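Local coordinates for protein AxyAgu115A (PDB 6NPS) that probably acts as a family GH115 alpha-glucuronidase, a glycoside hydrolase that removes glucuronic acid side groups from xylans such as arabinoglucuronoxylan, at residues L586-N591 with K651-S656. The protein carries 3 engineered substitutions. Residues are numbered along the deposited sequence; the frame is centred on the assembly and turned at random.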
loop_
_atom_site.group_PDB
_atom_site.type_symbol
_atom_site.label_atom_id
_atom_site.label_comp_id
_atom_site.label_asym_id
_atom_site.label_seq_id
_atom_site.Cartn_x
_atom_site.Cartn_y
_atom_site.Cartn_z
ATOM N N LEU A 586 -8.019 -14.141 -3.977
ATOM C CA LEU A 586 -7.870 -13.751 -5.367
ATOM C C LEU A 586 -8.858 -12.644 -5.732
ATOM O O LEU A 586 -8.478 -11.675 -6.397
ATOM C CB LEU A 586 -8.061 -14.966 -6.270
ATOM C CG LEU A 586 -6.962 -16.023 -6.140
ATOM C CD1 LEU A 586 -7.424 -17.271 -6.873
ATOM C CD2 LEU A 586 -5.698 -15.529 -6.711
ATOM N N LEU A 587 -10.121 -12.768 -5.302
ATOM C CA LEU A 587 -11.088 -11.674 -5.480
ATOM C C LEU A 587 -10.672 -10.413 -4.740
ATOM O O LEU A 587 -10.932 -9.292 -5.206
ATOM C CB LEU A 587 -12.491 -12.125 -5.012
ATOM C CG LEU A 587 -13.143 -13.202 -5.865
ATOM C CD1 LEU A 587 -14.340 -13.724 -5.134
ATOM C CD2 LEU A 587 -13.618 -12.640 -7.307
ATOM N N ASN A 588 -10.105 -10.558 -3.533
ATOM C CA ASN A 588 -9.629 -9.393 -2.802
ATOM C C ASN A 588 -8.530 -8.675 -3.589
ATOM O O ASN A 588 -8.453 -7.432 -3.580
ATOM C CB ASN A 588 -9.133 -9.841 -1.398
ATOM C CG ASN A 588 -8.742 -8.684 -0.483
ATOM O OD1 ASN A 588 -7.901 -8.866 0.407
ATOM N ND2 ASN A 588 -9.373 -7.521 -0.644
ATOM N N GLY A 589 -7.653 -9.437 -4.242
ATOM C CA GLY A 589 -6.660 -8.822 -5.114
ATOM C C GLY A 589 -7.285 -8.034 -6.264
ATOM O O GLY A 589 -6.861 -6.918 -6.555
ATOM N N LYS A 590 -8.309 -8.589 -6.915
ATOM C CA LYS A 590 -8.997 -7.825 -7.966
ATOM C C LYS A 590 -9.695 -6.599 -7.393
ATOM O O LYS A 590 -9.651 -5.520 -8.000
ATOM C CB LYS A 590 -10.001 -8.710 -8.694
ATOM C CG LYS A 590 -9.356 -9.863 -9.488
ATOM C CD LYS A 590 -10.449 -10.756 -10.111
ATOM C CE LYS A 590 -11.313 -9.929 -10.981
ATOM N NZ LYS A 590 -11.407 -10.595 -12.285
ATOM N N ASN A 591 -10.300 -6.744 -6.198
ATOM C CA ASN A 591 -11.005 -5.643 -5.546
ATOM C C ASN A 591 -10.063 -4.486 -5.272
ATOM O O ASN A 591 -10.345 -3.328 -5.615
ATOM C CB ASN A 591 -11.638 -6.147 -4.236
ATOM C CG ASN A 591 -11.976 -5.011 -3.264
ATOM O OD1 ASN A 591 -11.365 -4.899 -2.184
ATOM N ND2 ASN A 591 -12.934 -4.148 -3.647
ATOM N N LYS A 651 -5.155 -11.557 10.205
ATOM C CA LYS A 651 -6.078 -10.513 9.772
ATOM C C LYS A 651 -6.873 -10.942 8.548
ATOM O O LYS A 651 -6.357 -11.588 7.627
ATOM C CB LYS A 651 -5.342 -9.201 9.475
ATOM C CG LYS A 651 -4.798 -8.538 10.757
ATOM C CD LYS A 651 -3.913 -7.347 10.439
ATOM C CE LYS A 651 -3.314 -6.768 11.742
ATOM N NZ LYS A 651 -2.281 -7.660 12.353
ATOM N N ASN A 652 -8.139 -10.534 8.546
ATOM C CA ASN A 652 -9.038 -10.791 7.430
ATOM C C ASN A 652 -8.710 -9.896 6.225
ATOM O O ASN A 652 -7.984 -8.898 6.353
ATOM C CB ASN A 652 -10.474 -10.554 7.898
ATOM C CG ASN A 652 -11.041 -11.752 8.616
ATOM O OD1 ASN A 652 -10.615 -12.874 8.364
ATOM N ND2 ASN A 652 -11.991 -11.528 9.513
ATOM N N PRO A 653 -9.244 -10.225 5.045
ATOM C CA PRO A 653 -9.117 -9.308 3.890
ATOM C C PRO A 653 -9.683 -7.943 4.226
ATOM O O PRO A 653 -10.704 -7.826 4.911
ATOM C CB PRO A 653 -9.958 -9.982 2.793
ATOM C CG PRO A 653 -10.087 -11.413 3.227
ATOM C CD PRO A 653 -10.002 -11.454 4.718
ATOM N N VAL A 654 -9.004 -6.904 3.757
ATOM C CA VAL A 654 -9.506 -5.547 3.890
ATOM C C VAL A 654 -10.231 -5.207 2.585
ATOM O O VAL A 654 -9.672 -5.393 1.494
ATOM C CB VAL A 654 -8.365 -4.556 4.156
ATOM C CG1 VAL A 654 -8.915 -3.097 4.182
ATOM C CG2 VAL A 654 -7.654 -4.883 5.484
ATOM N N LEU A 655 -11.470 -4.739 2.680
ATOM C CA LEU A 655 -12.263 -4.474 1.474
ATOM C C LEU A 655 -12.067 -3.028 1.064
ATOM O O LEU A 655 -12.085 -2.134 1.917
ATOM C CB LEU A 655 -13.754 -4.690 1.726
ATOM C CG LEU A 655 -14.121 -6.023 2.369
ATOM C CD1 LEU A 655 -15.609 -6.040 2.588
ATOM C CD2 LEU A 655 -13.694 -7.130 1.439
ATOM N N SER A 656 -11.936 -2.784 -0.241
ATOM C CA SER A 656 -11.805 -1.420 -0.738
ATOM C C SER A 656 -13.101 -1.063 -1.441
ATOM O O SER A 656 -13.594 -1.856 -2.245
ATOM C CB SER A 656 -10.648 -1.296 -1.720
ATOM O OG SER A 656 -9.392 -1.526 -1.092
HETATM O O HOH W 1 -6.551 -7.366 2.139
HETATM O O HOH W 2 -8.684 -4.043 -0.642
#
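Asn591 grips the backbone N-H and C=O of Ser656 with both polar atoms of its side-chain amide. Its OD1 accepts the Ser656 N-H at 2.9 Å, on a lone pair in the carbonyl plane, while its ND2 gives a nearly straight bond (171°) to Ser656 O at 2.8 Å. Asparagine suits this place because its amide carries a donor and an acceptor side by side, matching the N-H and C=O of one strand residue much as a neighbouring strand would. With CG anti to the backbone N (chi1 160°), the amide projects from the helix to meet the Ser656 backbone, and a second ND2 bond, to Ala602 O, fixes its rotation. A leucine in place of Asn591 would probably leave the Ser656 N-H and C=O, together with Ala602 O, without these partners in a buried setting.

One helical turn earlier, Asn588 ND2 donates to Val654 O at 3.0 Å, approaching from above the carbonyl plane and less straight (153°). Two waters extend the network: one donates a hydrogen bond to Asn588 OD1 and accepts the N-H of Val654, so this amide too serves as both donor and acceptor; the other donates to both Asn591 OD1 and Val654 O and accepts from Ser656 OG. Packing is slight by comparison. Pro653, which has no N-H to satisfy, sets its CB 3.3 Å from Asn588 OD1, and its ring also rests on Met584 and Trp585.

The contact thus fastens an extended segment along helix 564-596, while apolar Leu655, pointing away from 586-591, suits its buried place against Val609 of helix 601-629. Leu655 also pairs in an antiparallel ladder with a strand of the second subunit, so the two asparagines hold against the helix a strand that forms part of the dimer interface.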